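Local coordinates for probable chitinase (Chromobacterium violaceum, PDB 5JH8), which probably binds chitin and is thought to hydrolyse it, on a TIM-barrel fold of glycosyl hydrolase family 18, at residues N75-A78 with D79-H82; P248-A252 with G253-L257; G300-D304 with A305-A309. All blocks are in the same frame, centred on the assembly; numbering follows the deposited sequence.

Interaction 1 of 3, residues N75-A78 with D79-H82; sequences NWSA and DIAH
The carbonyl oxygen of Ser77 is gripped by two donors: Ala81 N, one helical turn on, donates to it at 3.2 Å between Ala81 N and Ser77 O, and Asn69 ND2 from the loop after strand 63-68 makes a second bond to it. The Ala81 bond is nearly straight, 169° at the hydrogen. The same residue also uses its hydroxyl. Ser77 OG accepts from Ile80 N over 2.9 Å, which makes Ser77 the N-cap of helix 78-85, with Ile80 three residues along. At chi1 172° the hydroxyl lies opposite the backbone nitrogen and beside the carbonyl carbon, and this turns it forward over the first turn. Ile80 answers with hydrocarbon: its CG1 lies 3.4 Å from Ser77 OG, and CD1 of Ile80 packs 3.8 Å from Ser77 CB. With no polar end to reach back to Ser77 N, Ile80 leaves this a one-sided cap rather than a capping box. The i+4 bonding that opens with Ala81 N to Ser77 O continues with His82 N donating to Ala78 O at 2.9 Å. The imidazole of His82 leads off from this turn, and its ND1 bonds to Asp119 OD1. On the other side of the cap the chain is extended, and Trp76 turns away from the helix to touch the bound histidine and Glu113. The last residue before the helix thus follows directly on one that lines the ligand pocket. Chemically, the serine satisfies a first-turn N-H for which no preceding helical carbonyl is in place, and the carboxylate of Asp79, also in that first turn, probably interacts favourably with the positive end of the helix dipole.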
ATOM      1  N   ASN A  75      -9.735  14.454  -2.003  1.00 17.30           N
ATOM      2  CA  ASN A  75      -9.806  14.005  -0.618  1.00 16.08           C
ATOM      3  C   ASN A  75     -10.433  12.628  -0.504  1.00 12.62           C
ATOM      4  O   ASN A  75     -11.390  12.306  -1.213  1.00 13.45           O
ATOM      5  CB  ASN A  75     -10.661  14.953   0.218  1.00 18.12           C
ATOM      6  CG  ASN A  75     -10.025  16.304   0.392  1.00 21.63           C
ATOM      7  OD1 ASN A  75      -8.815  16.411   0.579  1.00 22.97           O
ATOM      8  ND2 ASN A  75     -10.836  17.349   0.319  1.00 22.80           N
ATOM      9  N   TRP A  76      -9.900  11.823   0.411  1.00 11.87           N
ATOM     10  CA  TRP A  76     -10.568  10.582   0.770  1.00 11.06           C
ATOM     11  C   TRP A  76     -11.974  10.893   1.252  1.00 11.94           C
ATOM     12  O   TRP A  76     -12.178  11.836   2.018  1.00 13.99           O
ATOM     13  CB  TRP A  76      -9.801   9.860   1.878  1.00 10.97           C
ATOM     14  CG  TRP A  76      -8.466   9.365   1.478  1.00 12.01           C
ATOM     15  CD1 TRP A  76      -7.260   9.855   1.873  1.00 13.48           C
ATOM     16  CD2 TRP A  76      -8.186   8.263   0.603  1.00 11.14           C
ATOM     17  NE1 TRP A  76      -6.247   9.129   1.301  1.00 13.63           N
ATOM     18  CE2 TRP A  76      -6.790   8.143   0.521  1.00 11.68           C
ATOM     19  CE3 TRP A  76      -8.984   7.366  -0.115  1.00 10.37           C
ATOM     20  CZ2 TRP A  76      -6.176   7.162  -0.243  1.00 11.66           C
ATOM     21  CZ3 TRP A  76      -8.356   6.375  -0.868  1.00 10.34           C
ATOM     22  CH2 TRP A  76      -6.978   6.298  -0.930  1.00 11.39           C
ATOM     23  N   SER A  77     -12.941  10.092   0.810  1.00 11.54           N
ATOM     24  CA  SER A  77     -14.349  10.365   1.080  1.00 12.14           C
ATOM     25  C   SER A  77     -15.038   9.178   1.747  1.00 11.74           C
ATOM     26  O   SER A  77     -15.364   8.180   1.089  1.00 11.43           O
ATOM     27  CB  SER A  77     -15.064  10.732  -0.208  1.00 13.26           C
ATOM     28  OG  SER A  77     -16.451  10.811   0.026  1.00 14.50           O
ATOM     29  N   ALA A  78     -15.319   9.319   3.042  1.00 11.67           N
ATOM     30  CA  ALA A  78     -16.143   8.332   3.722  1.00 12.23           C
ATOM     31  C   ALA A  78     -17.520   8.234   3.079  1.00 12.30           C
ATOM     32  O   ALA A  78     -18.099   7.144   3.012  1.00 12.29           O
ATOM     33  CB  ALA A  78     -16.282   8.701   5.201  1.00 12.36           C
ATOM     34  N   ASP A  79     -18.052   9.355   2.583  1.00 12.42           N
ATOM     35  CA  ASP A  79     -19.374   9.348   1.960  1.00 13.20           C
ATOM     36  C   ASP A  79     -19.397   8.499   0.690  1.00 12.81           C
ATOM     37  O   ASP A  79     -20.367   7.772   0.447  1.00 13.57           O
ATOM     38  CB  ASP A  79     -19.826  10.775   1.650  1.00 15.26           C
ATOM     39  CG  ASP A  79     -20.230  11.557   2.895  1.00 18.03           C
ATOM     40  OD1 ASP A  79     -20.441  10.936   3.962  1.00 19.49           O
ATOM     41  OD2 ASP A  79     -20.346  12.795   2.800  1.00 20.00           O
ATOM     42  N   ILE A  80     -18.355   8.586  -0.146  1.00 12.00           N
ATOM     43  CA  ILE A  80     -18.305   7.740  -1.337  1.00 11.33           C
ATOM     44  C   ILE A  80     -18.249   6.271  -0.938  1.00 10.53           C
ATOM     45  O   ILE A  80     -18.952   5.429  -1.508  1.00 10.88           O
ATOM     46  CB  ILE A  80     -17.138   8.143  -2.257  1.00 12.25           C
ATOM     47  CG1 ILE A  80     -17.453   9.469  -2.941  1.00 13.66           C
ATOM     48  CG2 ILE A  80     -16.884   7.063  -3.313  1.00 11.88           C
ATOM     49  CD1 ILE A  80     -16.311  10.048  -3.746  1.00 15.21           C
ATOM     50  N   ALA A  81     -17.411   5.931   0.043  1.00  9.96           N
ATOM     51  CA  ALA A  81     -17.345   4.535   0.459  1.00 10.81           C
ATOM     52  C   ALA A  81     -18.691   4.060   0.983  1.00 10.84           C
ATOM     53  O   ALA A  81     -19.114   2.935   0.708  1.00 11.73           O
ATOM     54  CB  ALA A  81     -16.238   4.330   1.492  1.00 10.82           C
ATOM     55  N   HIS A  82     -19.376   4.905   1.751  1.00 11.93           N
ATOM     56  CA  HIS A  82     -20.697   4.546   2.253  1.00 12.59           C
ATOM     57  C   HIS A  82     -21.682   4.292   1.109  1.00 11.77           C
ATOM     58  O   HIS A  82     -22.394   3.284   1.097  1.00 12.41           O
ATOM     59  CB  HIS A  82     -21.226   5.653   3.155  1.00 12.72           C
ATOM     60  CG  HIS A  82     -22.640   5.429   3.575  1.00 13.98           C
ATOM     61  ND1 HIS A  82     -22.981   4.523   4.550  1.00 13.91           N
ATOM     62  CD2 HIS A  82     -23.802   5.942   3.114  1.00 15.43           C
ATOM     63  CE1 HIS A  82     -24.293   4.510   4.699  1.00 15.50           C
ATOM     64  NE2 HIS A  82     -24.816   5.360   3.832  1.00 16.09           N
TER

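Interaction 2 of 3, residues P248-A252 with G253-L257; sequences PRYDA and GTHSL
Tyr250 lays one face of its ring over the backbone N of Ser256 and carries its hydroxyl on to His255, across the end of the beta hairpin formed by strands 249-251 and 256-262. Its CG lies opposite the backbone N (chi1 -166°), from where the ring reaches along to His255. Tyr250 OH and His255 ND1 are hydrogen-bonded at 2.6 Å; the oxygen lies in the plane of the imidazole, at its edge. The two rings meet rim to rim with planes at 66°. Tyr250 faces Leu257 as a non-hydrogen-bonded pair, and Leu257 CD1 continues that apolar side to Pro248 CB at 3.9 Å. Arg277 adds a cation-pi contact to the tyrosine.

The next pair, Asp251 with Ser256, is hydrogen-bonded: Asp251 N gives a 2.8 Å bond to Ser256 O, and Ser256 N returns one to Asp251 O. His255 and Ser256 both face Asp251, a G1 beta bulge, and His255 takes the left-handed helical conformation that such a bulge needs.

Asp251 serves both sides of the turn with its carboxylate. Asp251 OD1 receives Arg249 NH1 in a 2.8 Å salt bridge, and a water links OD1, weakly, to Gly253 N. Asp251 OD2 accepts a hydrogen bond from Thr254 OG1 at 2.7 Å, on its anti lone pair, the one turned away from OD1.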
ATOM      1  N   PRO A 248      23.940   7.917  10.619  1.00 12.61           N
ATOM      2  CA  PRO A 248      22.656   7.246  10.811  1.00 14.66           C
ATOM      3  C   PRO A 248      22.778   6.089  11.788  1.00 15.03           C
ATOM      4  O   PRO A 248      23.804   5.413  11.860  1.00 17.47           O
ATOM      5  CB  PRO A 248      22.318   6.749   9.399  1.00 16.09           C
ATOM      6  CG  PRO A 248      23.643   6.492   8.765  1.00 16.50           C
ATOM      7  CD  PRO A 248      24.567   7.553   9.332  1.00 14.31           C
ATOM      8  N   ARG A 249      21.708   5.867  12.543  1.00 13.38           N
ATOM      9  CA  ARG A 249      21.631   4.839  13.572  1.00 12.86           C
ATOM     10  C   ARG A 249      20.612   3.800  13.131  1.00 11.80           C
ATOM     11  O   ARG A 249      19.474   4.142  12.772  1.00 12.97           O
ATOM     12  CB  ARG A 249      21.166   5.435  14.910  1.00 13.92           C
ATOM     13  CG  ARG A 249      20.951   4.402  16.056  1.00 16.07           C
ATOM     14  CD  ARG A 249      20.563   5.039  17.415  1.00 17.44           C
ATOM     15  NE  ARG A 249      19.179   5.524  17.464  1.00 18.03           N
ATOM     16  CZ  ARG A 249      18.121   4.760  17.735  1.00 18.82           C
ATOM     17  NH1 ARG A 249      18.270   3.462  17.987  1.00 19.37           N
ATOM     18  NH2 ARG A 249      16.902   5.290  17.750  1.00 20.19           N
ATOM     19  N   TYR A 250      21.017   2.538  13.131  1.00 10.44           N
ATOM     20  CA  TYR A 250      20.083   1.454  12.869  1.00  9.69           C
ATOM     21  C   TYR A 250      19.415   1.049  14.171  1.00  9.59           C
ATOM     22  O   TYR A 250      20.083   0.626  15.116  1.00 12.28           O
ATOM     23  CB  TYR A 250      20.784   0.257  12.250  1.00  9.14           C
ATOM     24  CG  TYR A 250      19.813  -0.739  11.647  1.00  8.61           C
ATOM     25  CD1 TYR A 250      19.178  -0.479  10.440  1.00  8.80           C
ATOM     26  CD2 TYR A 250      19.556  -1.957  12.263  1.00  9.79           C
ATOM     27  CE1 TYR A 250      18.325  -1.401   9.866  1.00  8.82           C
ATOM     28  CE2 TYR A 250      18.683  -2.877  11.703  1.00  9.31           C
ATOM     29  CZ  TYR A 250      18.065  -2.599  10.501  1.00  8.93           C
ATOM     30  OH  TYR A 250      17.214  -3.513   9.898  1.00  9.72           O
ATOM     31  N   ASP A 251      18.107   1.202  14.227  1.00 10.00           N
ATOM     32  CA  ASP A 251      17.320   0.800  15.386  1.00 12.02           C
ATOM     33  C   ASP A 251      16.953  -0.667  15.205  1.00 11.19           C
ATOM     34  O   ASP A 251      16.066  -1.014  14.421  1.00 11.68           O
ATOM     35  CB  ASP A 251      16.086   1.677  15.524  1.00 13.67           C
ATOM     36  CG  ASP A 251      15.383   1.455  16.853  1.00 16.77           C
ATOM     37  OD1 ASP A 251      15.973   1.793  17.908  1.00 17.60           O
ATOM     38  OD2 ASP A 251      14.260   0.918  16.858  1.00 19.18           O
ATOM     39  N   ALA A 252      17.654  -1.539  15.921  1.00 11.88           N
ATOM     40  CA  ALA A 252      17.470  -2.968  15.711  1.00 13.17           C
ATOM     41  C   ALA A 252      16.099  -3.442  16.167  1.00 12.47           C
ATOM     42  O   ALA A 252      15.533  -4.348  15.550  1.00 15.06           O
ATOM     43  CB  ALA A 252      18.569  -3.740  16.438  1.00 15.51           C
ATOM     44  N   GLY A 253      15.543  -2.834  17.221  1.00 11.38           N
ATOM     45  CA  GLY A 253      14.251  -3.251  17.738  1.00 12.06           C
ATOM     46  C   GLY A 253      13.106  -3.025  16.778  1.00 11.07           C
ATOM     47  O   GLY A 253      12.076  -3.697  16.886  1.00 12.22           O
ATOM     48  N   THR A 254      13.256  -2.085  15.851  1.00  9.65           N
ATOM     49  CA  THR A 254      12.218  -1.801  14.867  1.00  8.88           C
ATOM     50  C   THR A 254      12.700  -1.986  13.436  1.00  8.46           C
ATOM     51  O   THR A 254      11.958  -1.669  12.496  1.00  8.48           O
ATOM     52  CB  THR A 254      11.684  -0.365  15.023  1.00  9.78           C
ATOM     53  OG1 THR A 254      12.695   0.571  14.630  1.00 10.71           O
ATOM     54  CG2 THR A 254      11.226  -0.091  16.442  1.00 10.62           C
ATOM     55  N   HIS A 255      13.927  -2.446  13.239  1.00  8.29           N
ATOM     56  CA  HIS A 255      14.532  -2.551  11.915  1.00  8.65           C
ATOM     57  C   HIS A 255      14.246  -1.310  11.081  1.00  8.26           C
ATOM     58  O   HIS A 255      13.674  -1.363   9.994  1.00  8.45           O
ATOM     59  CB  HIS A 255      14.136  -3.840  11.190  1.00  8.77           C
ATOM     60  CG  HIS A 255      14.812  -5.039  11.749  1.00  9.71           C
ATOM     61  ND1 HIS A 255      16.139  -5.309  11.505  1.00 10.61           N
ATOM     62  CD2 HIS A 255      14.379  -5.985  12.614  1.00 10.62           C
ATOM     63  CE1 HIS A 255      16.479  -6.405  12.157  1.00 11.93           C
ATOM     64  NE2 HIS A 255      15.433  -6.833  12.840  1.00 11.86           N
ATOM     65  N   SER A 256      14.676  -0.166  11.613  1.00  8.20           N
ATOM     66  CA  SER A 256      14.456   1.115  10.963  1.00  8.65           C
ATOM     67  C   SER A 256      15.705   1.963  11.116  1.00  9.26           C
ATOM     68  O   SER A 256      16.427   1.836  12.104  1.00 11.50           O
ATOM     69  CB  SER A 256      13.228   1.806  11.564  1.00  8.96           C
ATOM     70  OG  SER A 256      12.070   0.993  11.431  1.00  9.81           O
ATOM     71  N   LEU A 257      15.933   2.843  10.150  1.00  8.46           N
ATOM     72  CA  LEU A 257      17.088   3.716  10.123  1.00  8.42           C
ATOM     73  C   LEU A 257      16.669   5.123  10.521  1.00  8.56           C
ATOM     74  O   LEU A 257      15.659   5.633  10.022  1.00  8.76           O
ATOM     75  CB  LEU A 257      17.697   3.720   8.728  1.00  9.01           C
ATOM     76  CG  LEU A 257      19.055   4.400   8.625  1.00 10.72           C
ATOM     77  CD1 LEU A 257      20.137   3.513   9.211  1.00 11.25           C
ATOM     78  CD2 LEU A 257      19.351   4.744   7.169  1.00 11.17           C
TER
HETATM   79  O   HOH W   1      16.487  -0.915  19.318  1.00 31.51           O

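Interaction 3 of 3, residues G300-D304 with A305-A309; sequences GMEDD and AFWAA
Glu302 OE2 and Trp307 NE1 make the short bond here, 2.8 Å and nearly straight at 167°. The indole N-H meets the carboxylate on the anti lone pair of OE2, and the oxygen sits close to the indole plane, at the ring's edge. The two flat groups are not coplanar: their planes differ by 37°. Chi1 of 81° sets Glu302 CG between the backbone N and carbonyl carbon, 3.4 Å from Trp307 NE1, and a bend at chi2 brings the carboxylate round to the N-H. Glu302 CB meanwhile rests 3.7 Å from Phe306 CB.

The other carboxylate oxygen is held by the chain's own backbone, Gly300 N donating to Glu302 OE1 at 2.8 Å. With a partner on each oxygen, the rotation of this buried carboxylate is fixed, and Glu302 ties the loop after strand 293-297 to the helix that follows.

That helix begins just beyond. Asp303 is its N-cap: Asp303 OD1 accepts a weak, bent bond from Ala305 N over 3.0 Å, and the same oxygen has a further partner in Trp234 NE1. Phe306 N donates to Asp303 O at 3.1 Å, and Ala308 N to Asp304 O starts the regular helical pattern. The carboxylate of Asp304 pairs with Arg20 in a salt bridge and bonds to the hydroxyl of Tyr21.

Around these bonds, Tyr21 also meets the ring of Trp307, while Phe306 takes an edge-to-face contact with Trp234. Phe306 then reaches Ala218 and Val279, so that it packs helix 304-309 against strand 212-222 and helix 276-289.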
ATOM      1  N   GLY A 300       9.033   4.649  -8.687  1.00  6.08           N
ATOM      2  CA  GLY A 300       9.493   5.993  -8.918  1.00  7.14           C
ATOM      3  C   GLY A 300      10.211   6.579  -7.726  1.00  7.99           C
ATOM      4  O   GLY A 300      10.864   7.615  -7.864  1.00 11.21           O
HETATM    5  N   MSE A 301      10.105   5.951  -6.562  1.00  6.47           N
HETATM    6  CA  MSE A 301      10.748   6.457  -5.364  1.00  6.17           C
HETATM    7  C   MSE A 301      12.097   5.804  -5.082  1.00  6.56           C
HETATM    8  O   MSE A 301      12.807   6.216  -4.155  1.00  7.42           O
HETATM    9  CB  MSE A 301       9.847   6.190  -4.157  1.00  6.39           C
HETATM   10  CG  MSE A 301       8.501   6.818  -4.245  1.00  7.34           C
HETATM   11 SE   MSE A 301       7.564   6.426  -2.588  1.00  7.94          SE
HETATM   12  CE  MSE A 301       5.854   7.272  -3.021  1.00 10.69           C
ATOM     13  N   GLU A 302      12.402   4.741  -5.807  1.00  7.49           N
ATOM     14  CA  GLU A 302      13.438   3.790  -5.431  1.00  7.38           C
ATOM     15  C   GLU A 302      14.644   3.855  -6.362  1.00  8.06           C
ATOM     16  O   GLU A 302      14.695   4.633  -7.309  1.00  8.64           O
ATOM     17  CB  GLU A 302      12.847   2.381  -5.350  1.00  7.63           C
ATOM     18  CG  GLU A 302      12.680   1.625  -6.675  1.00  8.10           C
ATOM     19  CD  GLU A 302      11.469   2.008  -7.488  1.00  7.44           C
ATOM     20  OE1 GLU A 302      11.287   3.203  -7.830  1.00  7.68           O
ATOM     21  OE2 GLU A 302      10.682   1.098  -7.847  1.00  8.79           O
ATOM     22  N   ASP A 303      15.625   3.016  -6.057  1.00  7.88           N
ATOM     23  CA  ASP A 303      16.752   2.761  -6.935  1.00  8.02           C
ATOM     24  C   ASP A 303      17.023   1.261  -6.912  1.00  7.70           C
ATOM     25  O   ASP A 303      16.280   0.489  -6.307  1.00  7.88           O
ATOM     26  CB  ASP A 303      17.971   3.616  -6.566  1.00  8.58           C
ATOM     27  CG  ASP A 303      18.480   3.351  -5.172  1.00  8.93           C
ATOM     28  OD1 ASP A 303      18.381   2.197  -4.706  1.00  9.44           O
ATOM     29  OD2 ASP A 303      18.941   4.330  -4.528  1.00 11.30           O
ATOM     30  N   ASP A 304      18.095   0.833  -7.586  1.00  7.99           N
ATOM     31  CA  ASP A 304      18.319  -0.599  -7.768  1.00  8.43           C
ATOM     32  C   ASP A 304      18.509  -1.318  -6.439  1.00  8.46           C
ATOM     33  O   ASP A 304      18.119  -2.478  -6.309  1.00  8.90           O
ATOM     34  CB  ASP A 304      19.539  -0.840  -8.654  1.00  9.59           C
ATOM     35  CG  ASP A 304      19.345  -0.419 -10.096  1.00  9.44           C
ATOM     36  OD1 ASP A 304      18.246   0.001 -10.491  1.00  9.69           O
ATOM     37  OD2 ASP A 304      20.344  -0.537 -10.831  1.00 11.53           O
ATOM     38  N   ALA A 305      19.074  -0.643  -5.431  1.00  8.49           N
ATOM     39  CA  ALA A 305      19.329  -1.310  -4.160  1.00  8.93           C
ATOM     40  C   ALA A 305      18.050  -1.672  -3.432  1.00  7.48           C
ATOM     41  O   ALA A 305      18.033  -2.632  -2.658  1.00  8.78           O
ATOM     42  CB  ALA A 305      20.186  -0.440  -3.248  1.00  9.38           C
ATOM     43  N   PHE A 306      16.962  -0.930  -3.663  1.00  7.14           N
ATOM     44  CA  PHE A 306      15.694  -1.282  -3.055  1.00  6.98           C
ATOM     45  C   PHE A 306      15.232  -2.648  -3.527  1.00  7.02           C
ATOM     46  O   PHE A 306      14.910  -3.527  -2.717  1.00  7.28           O
ATOM     47  CB  PHE A 306      14.646  -0.217  -3.404  1.00  6.37           C
ATOM     48  CG  PHE A 306      13.297  -0.510  -2.820  1.00  6.44           C
ATOM     49  CD1 PHE A 306      13.026  -0.198  -1.496  1.00  7.37           C
ATOM     50  CD2 PHE A 306      12.286  -1.077  -3.585  1.00  7.23           C
ATOM     51  CE1 PHE A 306      11.789  -0.458  -0.952  1.00  7.21           C
ATOM     52  CE2 PHE A 306      11.040  -1.337  -3.038  1.00  7.16           C
ATOM     53  CZ  PHE A 306      10.792  -0.996  -1.721  1.00  7.46           C
ATOM     54  N   TRP A 307      15.175  -2.840  -4.846  1.00  6.81           N
ATOM     55  CA  TRP A 307      14.712  -4.116  -5.367  1.00  6.90           C
ATOM     56  C   TRP A 307      15.688  -5.251  -5.087  1.00  7.84           C
ATOM     57  O   TRP A 307      15.251  -6.386  -4.903  1.00  8.26           O
ATOM     58  CB  TRP A 307      14.357  -3.987  -6.850  1.00  8.03           C
ATOM     59  CG  TRP A 307      13.089  -3.213  -7.051  1.00  7.04           C
ATOM     60  CD1 TRP A 307      12.978  -1.920  -7.491  1.00  6.93           C
ATOM     61  CD2 TRP A 307      11.758  -3.662  -6.779  1.00  7.01           C
ATOM     62  NE1 TRP A 307      11.653  -1.540  -7.500  1.00  6.98           N
ATOM     63  CE2 TRP A 307      10.886  -2.594  -7.084  1.00  6.44           C
ATOM     64  CE3 TRP A 307      11.216  -4.853  -6.300  1.00  7.17           C
ATOM     65  CZ2 TRP A 307       9.506  -2.700  -6.940  1.00  7.37           C
ATOM     66  CZ3 TRP A 307       9.854  -4.955  -6.157  1.00  7.72           C
ATOM     67  CH2 TRP A 307       9.017  -3.891  -6.486  1.00  7.17           C
ATOM     68  N   ALA A 308      16.987  -4.972  -5.026  1.00  7.78           N
ATOM     69  CA  ALA A 308      17.926  -6.015  -4.630  1.00  8.78           C
ATOM     70  C   ALA A 308      17.619  -6.488  -3.214  1.00  8.74           C
ATOM     71  O   ALA A 308      17.703  -7.689  -2.924  1.00  9.38           O
ATOM     72  CB  ALA A 308      19.364  -5.490  -4.738  1.00  9.86           C
ATOM     73  N   ALA A 309      17.290  -5.560  -2.313  1.00  8.10           N
ATOM     74  CA  ALA A 309      16.956  -5.921  -0.942  1.00  7.78           C
ATOM     75  C   ALA A 309      15.649  -6.706  -0.856  1.00  7.53           C
ATOM     76  O   ALA A 309      15.557  -7.694  -0.113  1.00  8.23           O
ATOM     77  CB  ALA A 309      16.912  -4.669  -0.080  1.00  8.45           C
TER

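How the interactions relate
Interactions 1 and 3 both start a helix with a side-chain cap, a serine hydroxyl in one and an aspartate carboxylate in the other, whereas interaction 2 turns a hairpin. The chemistry follows the setting. Interactions 1 and 2 lie at the surface on opposite sides of the chain's centre, their own centres 36 Å apart; interaction 3 is partly buried and uses a carboxylate against an indole amid aromatic packing. No two of them touch or share an element, although helix 276-289 meets side chains from both 248-257 and 300-309. Only interaction 1 includes a residue lining a ligand pocket; the side chain of Phe306 in interaction 3 is about 12 Å from each of the two bound ligands.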